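Local coordinates for nucleoprotein (Human coronavirus NL63, PDB 5EPW) that probably packages the viral RNA genome into a helical ribonucleocapsid, this chain being the C-terminal domain, which forms a two-chain assembly here, at residues A68-N73 and K104-L109; F79-S84 and Y96-L101. All blocks are in the same frame, centred on the assembly; numbering follows the deposited sequence.

Contact 1. Residues A68-N73 and K104-L109; sequences AELIPN and KDNKNL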
# COMPACT_ATOMS: atom_id res chain seq x y z
N ALA B 68 10.02 -2.03 5.68
CA ALA B 68 9.81 -1.27 4.48
C ALA B 68 10.31 -1.92 3.20
O ALA B 68 9.89 -1.58 2.06
CB ALA B 68 10.33 0.16 4.63
N GLU B 69 11.29 -2.81 3.36
CA GLU B 69 11.76 -3.51 2.16
C GLU B 69 10.66 -4.34 1.46
O GLU B 69 10.81 -4.67 0.23
CB GLU B 69 12.89 -4.49 2.54
CG GLU B 69 14.16 -3.74 3.00
CD GLU B 69 14.84 -3.00 1.98
OE1 GLU B 69 15.36 -3.64 1.07
OE2 GLU B 69 14.70 -1.78 1.86
N LEU B 70 9.60 -4.67 2.20
CA LEU B 70 8.49 -5.54 1.76
C LEU B 70 7.13 -4.77 1.67
O LEU B 70 6.09 -5.38 1.63
CB LEU B 70 8.33 -6.78 2.57
CG LEU B 70 9.50 -7.76 2.48
CD1 LEU B 70 9.23 -8.95 3.28
CD2 LEU B 70 9.95 -8.08 1.03
N ILE B 71 7.21 -3.43 1.50
CA ILE B 71 5.97 -2.60 1.34
C ILE B 71 6.08 -2.02 -0.06
O ILE B 71 7.08 -1.35 -0.42
CB ILE B 71 5.89 -1.43 2.40
CG1 ILE B 71 6.03 -1.93 3.83
CG2 ILE B 71 4.56 -0.69 2.10
CD1 ILE B 71 6.15 -0.83 4.83
N PRO B 72 5.04 -2.22 -0.97
CA PRO B 72 5.16 -1.53 -2.26
C PRO B 72 5.18 -0.04 -2.25
O PRO B 72 4.52 0.58 -1.32
CB PRO B 72 3.88 -1.94 -3.01
CG PRO B 72 3.01 -2.29 -1.92
CD PRO B 72 3.79 -2.91 -0.77
N ASN B 73 5.79 0.52 -3.27
CA ASN B 73 5.72 1.93 -3.46
C ASN B 73 4.43 2.41 -4.06
O ASN B 73 3.56 1.59 -4.41
CB ASN B 73 7.00 2.44 -4.22
CG ASN B 73 6.95 2.12 -5.69
OD1 ASN B 73 5.96 2.58 -6.42
ND2 ASN B 73 7.91 1.32 -6.14
N LYS B 104 10.87 -17.55 -0.59
CA LYS B 104 10.98 -18.04 0.77
C LYS B 104 12.35 -17.84 1.45
O LYS B 104 12.42 -17.80 2.69
CB LYS B 104 10.60 -19.58 0.83
CG LYS B 104 9.08 -19.72 0.86
CD LYS B 104 8.70 -21.16 0.64
CE LYS B 104 7.20 -21.34 0.75
NZ LYS B 104 6.87 -22.74 0.43
N ASP B 105 13.35 -17.59 0.64
CA ASP B 105 14.65 -17.32 1.15
C ASP B 105 14.97 -15.83 1.26
O ASP B 105 16.12 -15.44 1.54
CB ASP B 105 15.68 -18.14 0.38
CG ASP B 105 15.95 -17.63 -0.99
OD1 ASP B 105 15.10 -17.05 -1.68
OD2 ASP B 105 17.09 -17.82 -1.45
N ASN B 106 13.95 -14.97 1.02
CA ASN B 106 14.14 -13.58 1.19
C ASN B 106 14.45 -13.35 2.66
O ASN B 106 13.75 -13.74 3.54
CB ASN B 106 12.86 -12.82 0.78
CG ASN B 106 13.06 -11.32 0.89
OD1 ASN B 106 13.27 -10.84 2.00
ND2 ASN B 106 12.85 -10.60 -0.19
N LYS B 107 15.57 -12.61 2.89
CA LYS B 107 16.03 -12.46 4.24
C LYS B 107 15.22 -11.50 5.10
O LYS B 107 15.32 -11.47 6.26
CB LYS B 107 17.50 -11.95 4.22
CG LYS B 107 18.55 -13.01 3.85
CD LYS B 107 19.98 -12.37 3.82
CE LYS B 107 20.85 -12.88 2.70
NZ LYS B 107 20.60 -14.29 2.36
N ASN B 108 14.35 -10.74 4.44
CA ASN B 108 13.50 -9.78 5.14
C ASN B 108 12.14 -10.34 5.45
O ASN B 108 11.41 -9.77 6.25
CB ASN B 108 13.39 -8.56 4.25
CG ASN B 108 14.73 -7.91 3.98
OD1 ASN B 108 15.58 -7.78 4.90
ND2 ASN B 108 14.95 -7.49 2.77
N LEU B 109 11.82 -11.49 4.91
CA LEU B 109 10.50 -12.08 5.07
C LEU B 109 10.20 -12.50 6.54
O LEU B 109 9.14 -12.31 7.14
CB LEU B 109 10.29 -13.26 4.07
CG LEU B 109 9.00 -13.99 4.05
CD1 LEU B 109 7.80 -13.07 3.72
CD2 LEU B 109 9.12 -15.09 3.03
O HOH W 1 17.07 -5.68 1.50

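Contact 2. Residues F79-S84 and Y96-L101; sequences FDSEVS and YTYKML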
# COMPACT_ATOMS: atom_id res chain seq x y z
N PHE B 79 -0.58 0.82 -10.05
CA PHE B 79 -0.58 0.10 -11.33
C PHE B 79 -0.64 -1.38 -11.18
O PHE B 79 -0.84 -2.12 -12.19
CB PHE B 79 0.64 0.45 -12.18
CG PHE B 79 0.63 1.83 -12.73
CD1 PHE B 79 -0.35 2.22 -13.65
CD2 PHE B 79 1.55 2.80 -12.28
CE1 PHE B 79 -0.40 3.50 -14.17
CE2 PHE B 79 1.55 4.08 -12.84
CZ PHE B 79 0.61 4.40 -13.80
N ASP B 80 -0.47 -1.96 -9.99
CA ASP B 80 -0.31 -3.40 -9.84
C ASP B 80 -1.23 -3.96 -8.75
O ASP B 80 -1.00 -5.07 -8.27
CB ASP B 80 1.17 -3.79 -9.67
CG ASP B 80 1.46 -5.25 -9.96
OD1 ASP B 80 0.83 -5.73 -10.96
OD2 ASP B 80 2.39 -5.78 -9.34
N SER B 81 -2.34 -3.26 -8.48
CA SER B 81 -3.44 -3.69 -7.58
C SER B 81 -4.74 -3.87 -8.35
O SER B 81 -4.96 -3.30 -9.43
CB SER B 81 -3.72 -2.62 -6.48
OG SER B 81 -2.59 -2.37 -5.63
N GLU B 82 -5.65 -4.54 -7.70
CA GLU B 82 -7.06 -4.49 -8.10
C GLU B 82 -7.72 -3.44 -7.23
O GLU B 82 -7.76 -3.55 -5.99
CB GLU B 82 -7.76 -5.87 -7.91
CG GLU B 82 -9.25 -5.85 -8.31
CD GLU B 82 -9.86 -7.25 -8.37
OE1 GLU B 82 -9.12 -8.22 -8.24
OE2 GLU B 82 -11.10 -7.30 -8.58
N VAL B 83 -8.35 -2.41 -7.83
CA VAL B 83 -8.96 -1.33 -7.14
C VAL B 83 -10.46 -1.25 -7.37
O VAL B 83 -10.90 -1.49 -8.52
CB VAL B 83 -8.32 0.03 -7.59
CG1 VAL B 83 -9.05 1.24 -6.98
CG2 VAL B 83 -6.84 0.12 -7.29
N SER B 84 -11.21 -1.02 -6.29
CA SER B 84 -12.70 -0.87 -6.39
C SER B 84 -13.16 0.22 -5.49
O SER B 84 -12.40 0.72 -4.64
CB SER B 84 -13.35 -2.14 -6.05
OG SER B 84 -13.33 -2.37 -4.65
N TYR B 96 -7.88 -0.96 -2.26
CA TYR B 96 -6.75 -1.54 -2.98
C TYR B 96 -6.54 -2.95 -2.45
O TYR B 96 -6.35 -3.12 -1.24
CB TYR B 96 -5.46 -0.74 -2.79
CG TYR B 96 -5.41 0.66 -3.33
CD1 TYR B 96 -5.98 1.73 -2.63
CD2 TYR B 96 -4.62 0.91 -4.49
CE1 TYR B 96 -5.79 3.03 -3.10
CE2 TYR B 96 -4.42 2.22 -4.95
CZ TYR B 96 -5.05 3.22 -4.27
OH TYR B 96 -4.85 4.54 -4.72
N THR B 97 -6.51 -3.90 -3.37
CA THR B 97 -6.11 -5.30 -2.96
C THR B 97 -4.85 -5.56 -3.73
O THR B 97 -4.84 -5.58 -5.02
CB THR B 97 -7.21 -6.32 -3.34
OG1 THR B 97 -8.41 -5.96 -2.66
CG2 THR B 97 -6.76 -7.73 -2.85
N TYR B 98 -3.73 -5.72 -3.05
CA TYR B 98 -2.38 -5.82 -3.67
C TYR B 98 -1.78 -7.19 -3.24
O TYR B 98 -1.67 -7.43 -2.04
CB TYR B 98 -1.51 -4.63 -3.24
CG TYR B 98 -0.11 -4.73 -3.83
CD1 TYR B 98 0.10 -4.38 -5.14
CD2 TYR B 98 0.91 -5.34 -3.11
CE1 TYR B 98 1.40 -4.59 -5.74
CE2 TYR B 98 2.16 -5.49 -3.66
CZ TYR B 98 2.40 -5.12 -4.95
OH TYR B 98 3.66 -5.32 -5.46
N LYS B 99 -1.31 -7.96 -4.21
CA LYS B 99 -0.69 -9.27 -3.93
C LYS B 99 0.76 -9.24 -4.43
O LYS B 99 1.02 -8.79 -5.55
CB LYS B 99 -1.44 -10.33 -4.69
CG LYS B 99 -2.83 -10.49 -4.14
CD LYS B 99 -3.66 -11.50 -4.95
CE LYS B 99 -5.09 -11.55 -4.45
NZ LYS B 99 -5.80 -12.69 -5.19
N MET B 100 1.66 -9.74 -3.61
CA MET B 100 3.10 -9.83 -4.00
C MET B 100 3.63 -11.17 -3.57
O MET B 100 3.29 -11.72 -2.50
CB MET B 100 3.93 -8.70 -3.41
CG MET B 100 3.80 -8.54 -1.90
SD MET B 100 4.59 -7.07 -1.20
CE MET B 100 6.26 -7.71 -0.83
N LEU B 101 4.43 -11.73 -4.50
CA LEU B 101 5.13 -13.04 -4.23
C LEU B 101 6.59 -12.81 -3.73
O LEU B 101 7.38 -12.20 -4.47
CB LEU B 101 5.16 -13.88 -5.56
CG LEU B 101 3.80 -14.33 -6.01
CD1 LEU B 101 3.91 -14.93 -7.43
CD2 LEU B 101 3.14 -15.25 -5.05
O HOH W 2 0.90 -7.58 -7.88
O HOH W 3 -1.78 -7.33 -6.99
O HOH W 4 3.96 -4.30 -7.83
O HOH W 5 3.64 -7.84 -7.23
O HOH W 6 -9.87 -4.46 -4.44

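Contact 1. Residues A68-N73 and K104-L109
Leu70 and Glu69 pack against Asn106, Asn108 and Leu109, joining two type I beta turns of the nucleocapsid C-terminal domain: Ala68 to Ile71, at the end of helix 64-68, and Asn106 to Leu109, which leads into helix 109-115. The contact is small, 188 Å² summed over both sides, and no direct hydrogen bond crosses it.

The apolar part is carried by the two methyl groups of Leu70. CD1 meets the start of the helix, 3.8 Å from Leu109 CA, and approaches the other leucine more loosely, with Leu70 CD1 to Leu109 CD1 at 4.4 Å. Leu70 CD2 lies 4.0 Å from Asn106 ND2, the two side chains running antiparallel past one another. Trp26 of the second subunit and Met100 of strand 91-103 also pack on Leu70.

Polar groups meet beside this packing. The Asn108 amide lies against the aliphatic part of Glu69, with Asn108 ND2 3.6 Å from Glu69 CB. The Glu69 carboxylate plane stands 82° from that amide. A water closes the gap, donating to Glu69 OE1 and accepting from Asn108 ND2 at 3.1 Å. At the other end of the same amide, Asn108 OD1 is hydrogen-bonded to Gln66 NE2, so bonds at both ends limit its rotation.

Within the second turn, Asn106 acts as a cap. Its CG stands anti to its own backbone N (chi1 -177°), which carries the side-chain carbonyl forward along the chain, where Asn106 OD1 accepts from Asn108 N at 2.7 Å with an N-H...O angle of 149°.

Contact 2. Residues F79-S84 and Y96-L101
With chi1 of 178°, the Tyr98 ring is carried anti to its backbone N and beside Ser81 and Asp80; Ser81 OG, anti to its own carbonyl carbon, lies at that ring's edge, 3.4 Å from Tyr98 CD1. The hydroxyl's hydrogen-bond partner is Leu77 O in helix 74-79. The Asp80 side chain meets this ring at a slant, its carboxylate plane 74° from the ring plane. A water donates to Asp80 OD2 and accepts from Tyr98 OH, both at 2.6 Å, while Asp80 OD1 forms a salt bridge with Arg25 of the second subunit.

Beyond Ser81, Glu82 and Thr97 form an antiparallel hydrogen-bonded pair, with Glu82 N to Thr97 O at 3.0 Å and Thr97 N to Glu82 O at 2.9 Å. Another water donates to Glu82 O and hydrogen-bonds to Thr97 OG1. Next comes the non-hydrogen-bonded pair Val83 and Tyr96, whose side chains share the sheet face opposite Glu82 and Thr97, with Val83 CG2 3.7 Å from Tyr96 CD2.

The axes of strands 82-84 and 96-101 run antiparallel, 170° between their N-to-C directions, and 96-101 also pairs with a strand of the second subunit: this is the beta hairpin whose sheet continues across the dimer interface, as in coronavirus nucleocapsid C-terminal domains.

Contact 2 is nested along the chain inside the loop closed by contact 1, and their centres lie about 16 Å apart. Strand 91-103 connects them: its residues 96-101 belong to contact 2, and its end at 103 leads directly into 104-109. The two also touch in space through 68-73, where Pro72 CG packs 3.7 Å from Tyr98 CE2 and Leu70 O approaches Met100 CE at 3.4 Å. Both contacts reach the second subunit. Leu70 O accepts from Tyr96 OH of that subunit, and the Tyr96 OH of contact 2 likewise bonds to Leu70 O of the second subunit, so the two contacts are tied together through the dimer as well as within one chain.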